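Long-range contacts in cupin 2 conserved barrel domain protein (Leptotrichia buccalis, PDB 3RNS), which is of unknown function but carries the conserved beta-barrel domain of the cupin superfamily, whose members include many enzymes and small-molecule-binding proteins: residues S40-A45 with L103-E108; I70-N75 with A89-S94; V135-G140 with T215-M220; K141-N146 with I157-K162; D167-P172 with I207-E212. All coordinates share one frame; numbering follows the deposited sequence.

Interaction 1. Residues S40-A45 with L103-E108. With ACT (acetate ion), chain B.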
# COMPACT_ATOMS: atom_id res chain seq x y z
N SER A 40 6.37 -3.68 4.36
CA SER A 40 6.06 -4.22 5.67
C SER A 40 4.75 -3.64 6.16
O SER A 40 4.37 -2.56 5.69
CB SER A 40 7.17 -3.88 6.68
OG SER A 40 8.28 -4.69 6.38
N LEU A 41 4.10 -4.36 7.08
CA LEU A 41 2.97 -3.89 7.83
C LEU A 41 3.31 -3.66 9.32
O LEU A 41 4.10 -4.40 9.92
CB LEU A 41 1.81 -4.89 7.73
CG LEU A 41 1.37 -5.36 6.36
CD1 LEU A 41 0.32 -6.34 6.65
CD2 LEU A 41 0.79 -4.16 5.50
N PHE A 42 2.71 -2.61 9.89
CA PHE A 42 2.80 -2.26 11.30
C PHE A 42 1.45 -2.09 11.91
O PHE A 42 0.54 -1.51 11.27
CB PHE A 42 3.55 -0.94 11.45
CG PHE A 42 5.03 -1.05 11.25
CD1 PHE A 42 5.58 -1.04 9.99
CD2 PHE A 42 5.87 -1.22 12.33
CE1 PHE A 42 6.95 -1.16 9.83
CE2 PHE A 42 7.26 -1.32 12.17
CZ PHE A 42 7.78 -1.29 10.91
N SER A 43 1.27 -2.58 13.14
CA SER A 43 0.13 -2.20 13.98
C SER A 43 0.66 -1.70 15.31
O SER A 43 1.39 -2.42 15.99
CB SER A 43 -0.81 -3.38 14.19
OG SER A 43 -1.89 -3.07 15.05
N LEU A 44 0.35 -0.45 15.64
CA LEU A 44 0.79 0.18 16.87
C LEU A 44 -0.38 0.37 17.81
O LEU A 44 -1.38 0.95 17.41
CB LEU A 44 1.37 1.57 16.59
CG LEU A 44 2.72 1.73 15.93
CD1 LEU A 44 2.64 1.23 14.49
CD2 LEU A 44 3.13 3.22 15.99
N ALA A 45 -0.26 -0.08 19.04
CA ALA A 45 -1.32 0.10 20.03
C ALA A 45 -1.29 1.56 20.41
O ALA A 45 -0.26 2.24 20.24
CB ALA A 45 -1.09 -0.77 21.31
N LEU A 103 -0.27 0.62 9.50
CA LEU A 103 0.45 1.27 8.41
C LEU A 103 1.02 0.22 7.50
O LEU A 103 1.51 -0.83 7.99
CB LEU A 103 1.60 2.07 8.98
CG LEU A 103 1.34 3.26 9.92
CD1 LEU A 103 2.64 3.74 10.48
CD2 LEU A 103 0.58 4.39 9.20
N ILE A 104 0.98 0.48 6.19
CA ILE A 104 1.85 -0.20 5.25
C ILE A 104 3.10 0.68 5.13
O ILE A 104 2.98 1.88 4.86
CB ILE A 104 1.22 -0.35 3.82
CG1 ILE A 104 -0.17 -0.98 3.87
CG2 ILE A 104 2.18 -1.16 2.94
CD1 ILE A 104 -0.84 -1.15 2.49
N GLU A 105 4.29 0.10 5.29
CA GLU A 105 5.53 0.81 5.15
C GLU A 105 6.24 0.26 3.90
O GLU A 105 6.47 -0.92 3.80
CB GLU A 105 6.45 0.60 6.38
CG GLU A 105 7.82 1.31 6.25
CD GLU A 105 8.77 1.01 7.42
OE1 GLU A 105 9.65 0.13 7.27
OE2 GLU A 105 8.65 1.65 8.49
N ILE A 106 6.60 1.14 2.98
CA ILE A 106 7.28 0.76 1.75
C ILE A 106 8.61 1.47 1.84
O ILE A 106 8.65 2.66 2.07
CB ILE A 106 6.51 1.22 0.49
CG1 ILE A 106 5.06 0.74 0.50
CG2 ILE A 106 7.16 0.68 -0.76
CD1 ILE A 106 4.07 1.73 1.11
N GLY A 107 9.69 0.72 1.74
CA GLY A 107 10.98 1.29 1.83
C GLY A 107 11.91 0.93 0.70
O GLY A 107 11.80 -0.15 0.15
N GLU A 108 12.80 1.88 0.35
CA GLU A 108 14.00 1.63 -0.45
C GLU A 108 15.13 1.40 0.53
O GLU A 108 15.31 2.20 1.46
CB GLU A 108 14.38 2.84 -1.30
CG GLU A 108 13.57 3.08 -2.59
CD GLU A 108 14.46 3.63 -3.73
OE1 GLU A 108 15.15 4.66 -3.52
OE2 GLU A 108 14.48 3.01 -4.82
C ACT B . 10.40 -4.46 9.22
O ACT B . 11.15 -4.67 10.22
OXT ACT B . 9.61 -5.38 8.94
CH3 ACT B . 10.46 -3.19 8.43
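Phe-42 and Glu-105 carry the side-chain contact between strands 37-44 and 101-108. The carboxylate meets the ring at a slant, the two planes 43° apart, with Glu-105 OE2 3.5 Å from Phe-42 CE1. With CG anti to the carbonyl carbon (chi1 -75°), the Phe-42 ring stands off the sheet and CE1 reaches the carboxylate on the neighbouring strand. Both carboxylate oxygens are gripped: OE1 bonds to Tyr-38 and OE2 to Tyr-61. Ser-40 sits on the same face, and its OG donates to an acetate OXT at 3.0 Å, an ion probably from the crystallisation liquor. Alanine in place of Phe-42 would probably open a gap beside the Glu-105 carboxylate and the acetate methyl. On the other face Leu-41 and Ile-104 lie side by side, CD2 of Leu-41 3.7 Å from CG1 of Ile-104. Four backbone bonds join the strands, including Glu-105 N to Ser-40 O at 2.7 Å. The antiparallel pair belongs to the first of two beta barrels, consistent with the jelly-roll fold of cupins.

Interaction 2. Residues I70-N75 with A89-S94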
# COMPACT_ATOMS: atom_id res chain seq x y z
N ILE A 70 3.26 12.08 13.13
CA ILE A 70 4.61 11.82 12.69
C ILE A 70 5.40 13.06 13.00
O ILE A 70 4.95 14.15 12.69
CB ILE A 70 4.72 11.54 11.18
CG1 ILE A 70 3.48 10.81 10.64
CG2 ILE A 70 5.97 10.71 10.88
CD1 ILE A 70 3.50 9.29 10.80
N PHE A 71 6.55 12.92 13.64
CA PHE A 71 7.39 14.06 13.91
C PHE A 71 8.64 13.83 13.12
O PHE A 71 9.37 12.90 13.42
CB PHE A 71 7.71 14.18 15.38
CG PHE A 71 6.50 14.22 16.27
CD1 PHE A 71 5.97 15.43 16.71
CD2 PHE A 71 5.89 13.03 16.69
CE1 PHE A 71 4.86 15.45 17.55
CE2 PHE A 71 4.78 13.03 17.51
CZ PHE A 71 4.25 14.25 17.94
N ILE A 72 8.85 14.64 12.09
CA ILE A 72 10.01 14.52 11.22
C ILE A 72 10.91 15.68 11.58
O ILE A 72 10.47 16.84 11.53
CB ILE A 72 9.65 14.63 9.71
CG1 ILE A 72 8.29 13.99 9.41
CG2 ILE A 72 10.75 14.02 8.85
CD1 ILE A 72 8.05 13.66 7.95
N GLU A 73 12.16 15.37 11.93
CA GLU A 73 13.10 16.37 12.43
C GLU A 73 12.30 17.50 13.09
O GLU A 73 12.40 18.67 12.68
CB GLU A 73 14.00 16.95 11.30
CG GLU A 73 14.89 15.95 10.50
CD GLU A 73 16.17 15.50 11.21
OE1 GLU A 73 16.96 16.37 11.66
OE2 GLU A 73 16.40 14.28 11.28
N ASN A 74 11.48 17.14 14.09
CA ASN A 74 10.73 18.13 14.89
C ASN A 74 9.66 18.91 14.11
O ASN A 74 9.65 20.14 14.13
CB ASN A 74 11.70 19.14 15.56
CG ASN A 74 12.15 18.70 16.95
OD1 ASN A 74 12.08 17.52 17.32
ND2 ASN A 74 12.62 19.67 17.74
N ASN A 75 8.77 18.18 13.44
CA ASN A 75 7.64 18.80 12.74
C ASN A 75 6.44 17.86 12.74
O ASN A 75 6.51 16.81 12.11
CB ASN A 75 8.00 19.14 11.30
CG ASN A 75 8.84 20.38 11.18
OD1 ASN A 75 8.41 21.48 11.54
ND2 ASN A 75 10.06 20.21 10.69
N ALA A 89 14.92 10.29 2.50
CA ALA A 89 16.16 9.81 3.12
C ALA A 89 16.86 10.89 3.97
O ALA A 89 16.70 12.08 3.74
CB ALA A 89 17.13 9.31 2.02
N ASN A 90 17.62 10.41 4.97
CA ASN A 90 18.45 11.25 5.84
C ASN A 90 17.63 12.07 6.86
O ASN A 90 18.06 13.13 7.35
CB ASN A 90 19.38 12.15 5.00
CG ASN A 90 20.20 11.36 3.97
OD1 ASN A 90 20.81 10.34 4.31
ND2 ASN A 90 20.18 11.81 2.72
N HIS A 91 16.45 11.55 7.22
CA HIS A 91 15.60 12.20 8.23
C HIS A 91 15.28 11.29 9.39
O HIS A 91 14.79 10.15 9.21
CB HIS A 91 14.31 12.71 7.59
CG HIS A 91 14.51 13.91 6.72
ND1 HIS A 91 14.56 13.83 5.35
CD2 HIS A 91 14.70 15.22 7.03
CE1 HIS A 91 14.76 15.04 4.85
NE2 HIS A 91 14.85 15.90 5.85
N ASN A 92 15.57 11.78 10.60
CA ASN A 92 15.07 11.17 11.81
C ASN A 92 13.60 11.45 11.86
O ASN A 92 13.15 12.55 11.49
CB ASN A 92 15.69 11.77 13.07
CG ASN A 92 17.12 11.36 13.26
OD1 ASN A 92 17.44 10.17 13.29
ND2 ASN A 92 18.00 12.33 13.40
N TYR A 93 12.85 10.45 12.32
CA TYR A 93 11.43 10.63 12.59
C TYR A 93 10.95 9.66 13.66
O TYR A 93 11.62 8.71 14.03
CB TYR A 93 10.60 10.51 11.30
CG TYR A 93 10.61 9.14 10.62
CD1 TYR A 93 11.61 8.80 9.71
CD2 TYR A 93 9.61 8.20 10.87
CE1 TYR A 93 11.62 7.56 9.09
CE2 TYR A 93 9.60 6.97 10.24
CZ TYR A 93 10.60 6.66 9.35
OH TYR A 93 10.62 5.43 8.74
N SER A 94 9.78 9.97 14.19
CA SER A 94 9.08 9.06 15.05
C SER A 94 7.64 9.04 14.56
O SER A 94 7.18 10.02 13.94
CB SER A 94 9.17 9.51 16.52
OG SER A 94 8.66 10.83 16.68
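Glu-73 reaches across to His-91 and Asn-92 with a bent side chain. Its CB leads to CG, which lies at the edge of the His-91 imidazole, near the ring plane and 3.6 Å from CD2. The chain then bends (chi2 -78°), and this turns the carboxylate to Asn-92. CD comes within 3.8 Å of Asn-92 N. OE2 at the tip accepts from Asn-92 N at 2.7 Å, through its anti lone pair. Asn-92 ND2 adds a weak bond to the same oxygen; the carboxylate and amide planes are only 21° apart. Glu-73 N donates to Asn-92 O at 3.0 Å, so backbone and side chain together clasp one residue. The clasp lies just past the end of strand 67-72 and before the start of strand 93-97, neighbours in an antiparallel sheet of the first, cupin-like barrel. Further along, Phe-71 and Ser-94 form a hydrogen-bonded pair, and Ser-94 OG is 3.5 Å from Phe-71 CD2. On the face of Ile-72 and Tyr-93, Ile-72 CG2 also meets the loop residue His-91, 4.0 Å from its CB. His-91 ND1 is bonded to Thr-88 O, and the Tyr-93 hydroxyl to that of Tyr-61.

Interaction 3. Residues V135-G140 with T215-M220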
# COMPACT_ATOMS: atom_id res chain seq x y z
N VAL A 135 -7.17 10.76 -7.30
CA VAL A 135 -7.69 10.44 -8.62
C VAL A 135 -9.20 10.46 -8.58
O VAL A 135 -9.82 9.85 -7.72
CB VAL A 135 -7.26 9.02 -9.14
CG1 VAL A 135 -5.93 9.10 -9.86
CG2 VAL A 135 -7.30 7.93 -8.01
N GLU A 136 -9.77 11.06 -9.59
CA GLU A 136 -11.19 11.09 -9.75
C GLU A 136 -11.67 9.93 -10.63
O GLU A 136 -10.97 9.48 -11.53
CB GLU A 136 -11.53 12.44 -10.42
CG GLU A 136 -12.91 12.88 -10.17
CD GLU A 136 -13.13 14.35 -10.51
OE1 GLU A 136 -12.84 14.75 -11.66
OE2 GLU A 136 -13.58 15.08 -9.58
N TYR A 137 -12.88 9.46 -10.40
CA TYR A 137 -13.59 8.71 -11.44
C TYR A 137 -13.93 9.57 -12.69
O TYR A 137 -14.35 10.75 -12.58
CB TYR A 137 -14.87 8.08 -10.89
CG TYR A 137 -14.65 7.01 -9.85
CD1 TYR A 137 -13.93 5.86 -10.15
CD2 TYR A 137 -15.20 7.11 -8.58
CE1 TYR A 137 -13.71 4.91 -9.21
CE2 TYR A 137 -15.01 6.12 -7.64
CZ TYR A 137 -14.28 5.03 -7.97
OH TYR A 137 -14.05 4.06 -7.05
N GLN A 138 -13.75 8.98 -13.87
CA GLN A 138 -14.20 9.56 -15.12
C GLN A 138 -14.90 8.47 -15.93
O GLN A 138 -14.41 7.35 -16.07
CB GLN A 138 -13.04 10.18 -15.89
CG GLN A 138 -12.35 11.35 -15.10
CD GLN A 138 -11.20 12.04 -15.84
OE1 GLN A 138 -11.18 12.11 -17.06
NE2 GLN A 138 -10.24 12.55 -15.08
N GLU A 139 -16.02 8.83 -16.51
CA GLU A 139 -16.90 7.87 -17.15
C GLU A 139 -16.22 7.18 -18.36
O GLU A 139 -15.74 7.84 -19.30
CB GLU A 139 -18.21 8.55 -17.62
CG GLU A 139 -19.24 7.55 -18.13
CD GLU A 139 -20.54 8.17 -18.65
OE1 GLU A 139 -20.65 9.41 -18.79
OE2 GLU A 139 -21.46 7.36 -18.91
N GLY A 140 -16.24 5.86 -18.33
CA GLY A 140 -15.68 5.02 -19.40
C GLY A 140 -14.16 5.00 -19.39
O GLY A 140 -13.58 4.47 -20.32
N THR A 215 -18.34 -5.13 -11.56
CA THR A 215 -19.67 -4.82 -11.02
C THR A 215 -19.80 -3.34 -10.60
O THR A 215 -20.90 -2.86 -10.42
CB THR A 215 -19.93 -5.64 -9.75
OG1 THR A 215 -18.86 -5.41 -8.83
CG2 THR A 215 -20.02 -7.14 -10.06
N GLU A 216 -18.69 -2.62 -10.43
CA GLU A 216 -18.81 -1.21 -10.05
C GLU A 216 -17.48 -0.49 -10.23
O GLU A 216 -16.48 -1.10 -10.52
CB GLU A 216 -19.24 -1.10 -8.60
CG GLU A 216 -18.20 -1.68 -7.61
CD GLU A 216 -18.76 -1.77 -6.14
OE1 GLU A 216 -18.73 -0.75 -5.40
OE2 GLU A 216 -19.20 -2.89 -5.74
N ASN A 217 -17.50 0.82 -10.07
CA ASN A 217 -16.27 1.60 -10.13
C ASN A 217 -15.33 1.22 -9.00
O ASN A 217 -15.77 0.89 -7.91
CB ASN A 217 -16.53 3.10 -10.03
CG ASN A 217 -17.58 3.66 -11.03
OD1 ASN A 217 -17.83 3.13 -12.10
ND2 ASN A 217 -18.15 4.79 -10.65
N PHE A 218 -14.03 1.26 -9.23
CA PHE A 218 -13.10 1.03 -8.13
C PHE A 218 -11.83 1.85 -8.26
O PHE A 218 -11.49 2.35 -9.34
CB PHE A 218 -12.83 -0.50 -7.90
CG PHE A 218 -11.77 -1.09 -8.77
CD1 PHE A 218 -10.49 -1.23 -8.31
CD2 PHE A 218 -12.05 -1.50 -10.07
CE1 PHE A 218 -9.50 -1.74 -9.12
CE2 PHE A 218 -11.08 -2.04 -10.88
CZ PHE A 218 -9.77 -2.15 -10.40
N LYS A 219 -11.14 2.01 -7.14
CA LYS A 219 -9.81 2.62 -7.13
C LYS A 219 -8.83 1.67 -6.43
O LYS A 219 -9.19 0.94 -5.49
CB LYS A 219 -9.84 3.99 -6.37
CG LYS A 219 -10.64 5.05 -7.03
CD LYS A 219 -10.73 6.31 -6.18
CE LYS A 219 -11.65 7.28 -6.79
NZ LYS A 219 -11.69 8.53 -6.03
N MSE A 220 -7.59 1.71 -6.88
CA MSE A 220 -6.54 0.94 -6.28
C MSE A 220 -5.20 1.67 -6.25
O MSE A 220 -4.90 2.54 -7.06
CB MSE A 220 -6.35 -0.34 -7.10
CG MSE A 220 -6.12 -0.07 -8.61
SE MSE A 220 -5.39 -1.65 -9.61
CE MSE A 220 -3.65 -1.56 -8.91
O HOH W 1 -13.75 10.42 -7.70
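The Tyr-137 ring is held between two aliphatic groups, one on each face. Asn-217 CB lies over one face, 3.7 Å from the ring centroid, as a CH-pi contact. Lys-219 CE lies over the opposite face, also as a CH-pi contact. The backbone of Phe-218 fills part of the edge: its O is 3.4 Å from Tyr-137 CE1. The tyrosine therefore slots between two residues that flank Phe-218 in sequence. The Lys-219 side chain is extended beyond CG and runs obliquely past the phenol. This carries NZ to Val-135 O, where it donates at 2.8 Å, nearly straight along the C=O direction. NZ also stands over the ring, 4.7 Å from the centroid, in a cation-pi contact. It has further bonds to Ala-132 O and, at 3.3 Å, to a water that also accepts from Tyr-137 N. Val-135 adds CG2 against Lys-219 CD at 4.2 Å. The Tyr-137 hydroxyl bonds to Asp-181, and Asn-217 OD1 accepts from Lys-162 N. Together these contacts fasten the loop before strand 142-150 to the start of strand 218-225 in the second cupin barrel. The lysine is buried, and its ammonium ties two loop carbonyls, Val-135 O and Ala-132 O, to strand 218-225. Such surroundings would be expected to favour its charged form.

Interaction 4. Residues K141-N146 with I157-K162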
# COMPACT_ATOMS: atom_id res chain seq x y z
N LYS A 141 -13.52 5.53 -18.34
CA LYS A 141 -12.07 5.77 -18.33
C LYS A 141 -11.35 5.11 -17.17
O LYS A 141 -11.95 4.78 -16.15
CB LYS A 141 -11.78 7.27 -18.32
CG LYS A 141 -12.23 7.90 -19.59
CD LYS A 141 -12.35 9.35 -19.54
CE LYS A 141 -12.90 9.87 -20.85
NZ LYS A 141 -13.28 11.31 -20.56
N ILE A 142 -10.05 4.90 -17.38
CA ILE A 142 -9.07 4.57 -16.33
C ILE A 142 -8.17 5.79 -16.18
O ILE A 142 -7.68 6.32 -17.19
CB ILE A 142 -8.21 3.39 -16.72
CG1 ILE A 142 -9.07 2.15 -16.98
CG2 ILE A 142 -7.12 3.06 -15.61
CD1 ILE A 142 -8.29 0.85 -17.40
N VAL A 143 -8.06 6.31 -14.96
CA VAL A 143 -7.21 7.47 -14.69
C VAL A 143 -6.10 6.97 -13.81
O VAL A 143 -6.37 6.35 -12.78
CB VAL A 143 -7.94 8.58 -13.91
CG1 VAL A 143 -6.98 9.79 -13.71
CG2 VAL A 143 -9.23 8.96 -14.66
N SER A 144 -4.86 7.20 -14.23
CA SER A 144 -3.70 6.68 -13.49
C SER A 144 -2.76 7.85 -13.14
O SER A 144 -2.51 8.71 -13.95
CB SER A 144 -3.01 5.59 -14.33
OG SER A 144 -1.63 5.36 -14.04
N LYS A 145 -2.28 7.89 -11.89
CA LYS A 145 -1.34 8.91 -11.43
C LYS A 145 -0.20 8.19 -10.75
O LYS A 145 -0.41 7.50 -9.71
CB LYS A 145 -1.96 9.82 -10.39
CG LYS A 145 -2.80 10.93 -10.86
CD LYS A 145 -2.61 12.18 -9.97
CE LYS A 145 -3.62 13.27 -10.38
NZ LYS A 145 -4.24 13.91 -9.18
N ASN A 146 0.97 8.30 -11.33
CA ASN A 146 2.16 7.73 -10.78
C ASN A 146 2.64 8.53 -9.59
O ASN A 146 2.75 9.73 -9.68
CB ASN A 146 3.28 7.72 -11.79
CG ASN A 146 4.50 7.09 -11.23
OD1 ASN A 146 5.52 7.73 -11.10
ND2 ASN A 146 4.37 5.83 -10.81
N ILE A 157 -1.50 5.15 -8.35
CA ILE A 157 -2.90 5.09 -7.98
C ILE A 157 -3.77 5.16 -9.24
O ILE A 157 -3.47 5.93 -10.16
CB ILE A 157 -3.25 6.23 -6.92
CG1 ILE A 157 -4.76 6.45 -6.81
CG2 ILE A 157 -2.57 7.54 -7.20
CD1 ILE A 157 -5.41 5.42 -5.95
N MSE A 158 -4.86 4.39 -9.26
CA MSE A 158 -5.71 4.32 -10.46
C MSE A 158 -7.17 4.27 -10.11
O MSE A 158 -7.53 3.67 -9.11
CB MSE A 158 -5.38 3.07 -11.29
CG MSE A 158 -3.86 2.79 -11.42
SE MSE A 158 -3.48 1.19 -12.53
CE MSE A 158 -4.10 1.80 -14.19
N SER A 159 -7.99 4.93 -10.91
CA SER A 159 -9.46 4.79 -10.84
C SER A 159 -9.95 4.11 -12.11
O SER A 159 -9.42 4.38 -13.23
CB SER A 159 -10.15 6.15 -10.66
OG SER A 159 -10.00 6.97 -11.82
N PHE A 160 -10.91 3.20 -11.95
CA PHE A 160 -11.47 2.43 -13.07
C PHE A 160 -12.98 2.69 -13.03
O PHE A 160 -13.64 2.48 -11.98
CB PHE A 160 -11.28 0.91 -12.88
CG PHE A 160 -9.90 0.40 -13.10
CD1 PHE A 160 -8.88 0.66 -12.19
CD2 PHE A 160 -9.62 -0.45 -14.20
CE1 PHE A 160 -7.58 0.13 -12.40
CE2 PHE A 160 -8.34 -0.97 -14.38
CZ PHE A 160 -7.33 -0.65 -13.50
N TRP A 161 -13.54 3.16 -14.13
CA TRP A 161 -14.98 3.18 -14.27
C TRP A 161 -15.45 1.76 -14.56
O TRP A 161 -14.79 1.00 -15.27
CB TRP A 161 -15.40 4.13 -15.40
CG TRP A 161 -16.83 4.43 -15.38
CD1 TRP A 161 -17.82 3.79 -16.10
CD2 TRP A 161 -17.49 5.45 -14.61
NE1 TRP A 161 -19.02 4.36 -15.83
CE2 TRP A 161 -18.86 5.36 -14.90
CE3 TRP A 161 -17.04 6.44 -13.72
CZ2 TRP A 161 -19.81 6.23 -14.33
CZ3 TRP A 161 -17.99 7.27 -13.10
CH2 TRP A 161 -19.36 7.18 -13.44
N LYS A 162 -16.61 1.41 -14.04
CA LYS A 162 -17.23 0.10 -14.30
C LYS A 162 -17.18 -0.26 -15.77
O LYS A 162 -17.50 0.56 -16.64
CB LYS A 162 -18.67 0.15 -13.83
CG LYS A 162 -19.42 -1.10 -14.13
CD LYS A 162 -20.83 -0.99 -13.74
CE LYS A 162 -21.54 -2.30 -14.02
NZ LYS A 162 -22.97 -2.09 -13.68
O HOH W 2 -12.21 6.47 -13.80
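Ile-142 lies beside Phe-160 and points the same way; both of its branches touch apolar groups. CG2 stands over the centre of the phenyl face, 4.2 Å from the ring centroid, in a CH-pi contact. CD1 reaches CE2 of Phe-160 at 3.5 Å. Chi1 of -59° sets CG2 anti to the backbone N, where it also meets CE of selenomethionine Met-158, 3.6 Å away. Met-158 bends at its last torsion (chi3 66°), and this brings CE against Ile-142 CG2 and Ser-144 CB. The residues belong to the antiparallel hairpin of strands 142-150 and 153-160, with 142-150 an edge strand of a sheet of the second cupin barrel. Its backbone ladder sets the register: Val-143 with Ser-159 and Lys-145 with Ile-157 are hydrogen-bonded pairs. Trp-161 N extends the ladder to Lys-141 O at 3.0 Å. On the face opposite Ile-142, Ser-159 OG packs against Val-143 CB at 3.3 Å. A water donates to both Ser-159 OG and Lys-141 O. Farther out, Ser-159 OG is bonded to Glu-136 O, and Lys-145 NZ to Val-134 O. Phe-160 stacks on Phe-218 of the neighbouring strand, while Leu-166 touches both Ile-142 and Phe-160.

Interaction 5. Residues D167-P172 with I207-E212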
# COMPACT_ATOMS: atom_id res chain seq x y z
N ASP A 167 -6.00 -5.65 -20.07
CA ASP A 167 -5.74 -6.97 -20.66
C ASP A 167 -4.57 -7.65 -19.93
O ASP A 167 -3.76 -6.97 -19.30
CB ASP A 167 -5.35 -6.81 -22.14
CG ASP A 167 -6.49 -6.28 -23.00
OD1 ASP A 167 -7.66 -6.61 -22.71
OD2 ASP A 167 -6.20 -5.52 -23.98
N PRO A 168 -4.46 -8.99 -20.05
CA PRO A 168 -3.40 -9.71 -19.37
C PRO A 168 -2.02 -9.16 -19.70
O PRO A 168 -1.72 -8.90 -20.88
CB PRO A 168 -3.53 -11.13 -19.94
CG PRO A 168 -4.94 -11.26 -20.32
CD PRO A 168 -5.27 -9.90 -20.89
N HIS A 169 -1.19 -8.99 -18.69
CA HIS A 169 0.18 -8.51 -18.88
C HIS A 169 1.06 -8.99 -17.72
O HIS A 169 0.56 -9.57 -16.76
CB HIS A 169 0.21 -6.97 -19.02
CG HIS A 169 -0.35 -6.24 -17.84
ND1 HIS A 169 -1.70 -6.24 -17.51
CD2 HIS A 169 0.27 -5.49 -16.89
CE1 HIS A 169 -1.88 -5.53 -16.41
NE2 HIS A 169 -0.71 -5.05 -16.02
N LYS A 170 2.37 -8.80 -17.86
CA LYS A 170 3.33 -9.20 -16.85
C LYS A 170 4.12 -8.00 -16.34
O LYS A 170 4.35 -7.03 -17.09
CB LYS A 170 4.32 -10.18 -17.41
CG LYS A 170 3.73 -11.46 -17.95
CD LYS A 170 4.84 -12.30 -18.58
CE LYS A 170 4.34 -13.65 -19.10
NZ LYS A 170 3.99 -13.63 -20.57
N ALA A 171 4.53 -8.07 -15.09
CA ALA A 171 5.46 -7.10 -14.54
C ALA A 171 6.72 -7.84 -14.15
O ALA A 171 6.68 -9.03 -13.81
CB ALA A 171 4.84 -6.37 -13.33
N PRO A 172 7.87 -7.14 -14.17
CA PRO A 172 9.11 -7.79 -13.79
C PRO A 172 9.32 -7.86 -12.24
O PRO A 172 10.38 -8.28 -11.76
CB PRO A 172 10.17 -6.92 -14.49
CG PRO A 172 9.48 -5.51 -14.64
CD PRO A 172 8.04 -5.67 -14.31
N ILE A 207 4.20 -13.46 -14.17
CA ILE A 207 3.01 -14.27 -14.38
C ILE A 207 1.90 -13.35 -14.88
O ILE A 207 1.67 -12.30 -14.32
CB ILE A 207 2.55 -14.94 -13.09
CG1 ILE A 207 3.60 -15.90 -12.55
CG2 ILE A 207 1.24 -15.72 -13.35
CD1 ILE A 207 3.69 -17.18 -13.29
N PRO A 208 1.19 -13.74 -15.94
CA PRO A 208 0.28 -12.72 -16.42
C PRO A 208 -0.83 -12.40 -15.42
O PRO A 208 -1.28 -13.30 -14.68
CB PRO A 208 -0.29 -13.33 -17.72
CG PRO A 208 0.50 -14.61 -17.98
CD PRO A 208 1.04 -15.02 -16.65
N HIS A 209 -1.24 -11.14 -15.38
CA HIS A 209 -2.40 -10.73 -14.57
C HIS A 209 -3.24 -9.71 -15.37
O HIS A 209 -2.78 -9.12 -16.37
CB HIS A 209 -1.99 -10.17 -13.19
CG HIS A 209 -1.02 -9.03 -13.27
ND1 HIS A 209 0.30 -9.14 -12.90
CD2 HIS A 209 -1.18 -7.76 -13.71
CE1 HIS A 209 0.91 -7.99 -13.09
NE2 HIS A 209 0.04 -7.13 -13.58
N ALA A 210 -4.46 -9.50 -14.90
CA ALA A 210 -5.40 -8.56 -15.51
C ALA A 210 -6.36 -8.10 -14.42
O ALA A 210 -6.44 -8.67 -13.34
CB ALA A 210 -6.16 -9.23 -16.68
N VAL A 211 -7.10 -7.06 -14.73
CA VAL A 211 -8.07 -6.47 -13.82
C VAL A 211 -9.23 -5.88 -14.59
O VAL A 211 -9.08 -5.43 -15.73
CB VAL A 211 -7.44 -5.40 -12.90
CG1 VAL A 211 -6.90 -4.26 -13.64
CG2 VAL A 211 -8.42 -4.90 -11.89
N GLU A 212 -10.38 -5.88 -13.95
CA GLU A 212 -11.58 -5.41 -14.56
C GLU A 212 -12.46 -4.80 -13.49
O GLU A 212 -12.60 -5.37 -12.38
CB GLU A 212 -12.21 -6.63 -15.21
CG GLU A 212 -13.56 -6.51 -15.71
CD GLU A 212 -14.12 -7.86 -16.29
OE1 GLU A 212 -13.47 -8.94 -16.16
OE2 GLU A 212 -15.23 -7.80 -16.85
O HOH W 3 0.58 -4.38 -13.71
O HOH W 4 3.32 -10.26 -13.57
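A histidine pair of the second cupin barrel joins strand 165-169 to strand 209-212. His-169 and His-209 face each other as a hydrogen-bonded antiparallel pair, with His-209 N to His-169 O at 2.8 Å. Their imidazoles form an edge-to-face (T-shaped) pair, planes at 76° and centroids 4.5 Å apart. The edge of His-209 presents CD2 over the face of His-169. Both lie on one face of the sheet; chi1 (59° for His-169) turns the rings so that they meet. His-169 ND1 donates to Asp-167 O at 2.8 Å, near the ring plane, fixing the ring's rotation. One water bridges the two NE2 atoms, 2.7 Å from His-169 and 2.8 Å from His-209. A leucine in place of His-169 would probably leave this water with one imidazole partner, Asp-167 O without its side-chain donor and the His-209 edge without a ring face to meet. Paired histidines on adjacent strands recall the metal sites of many cupins, although the atom modelled between them here is a water.

The five contacts divide between two halves of the chain. Interactions 1 and 2 lie in the first half, their centres 16 Å apart, and meet where Tyr-93 approaches Glu-105. Interactions 3, 4 and 5 belong to the second. Interactions 3 and 4 are close neighbours, centres 6 Å apart, and share one sheet: strands 218-225 and 153-160 lie side by side in it. Val-211 links interaction 5 to both, packing against Phe-218 and Phe-160. The centres of interactions 1 and 5 are about 26 Å apart, and their nearest atoms about 14 Å. The acetate of interaction 1 therefore belongs to a separate place from the water held by the two histidines.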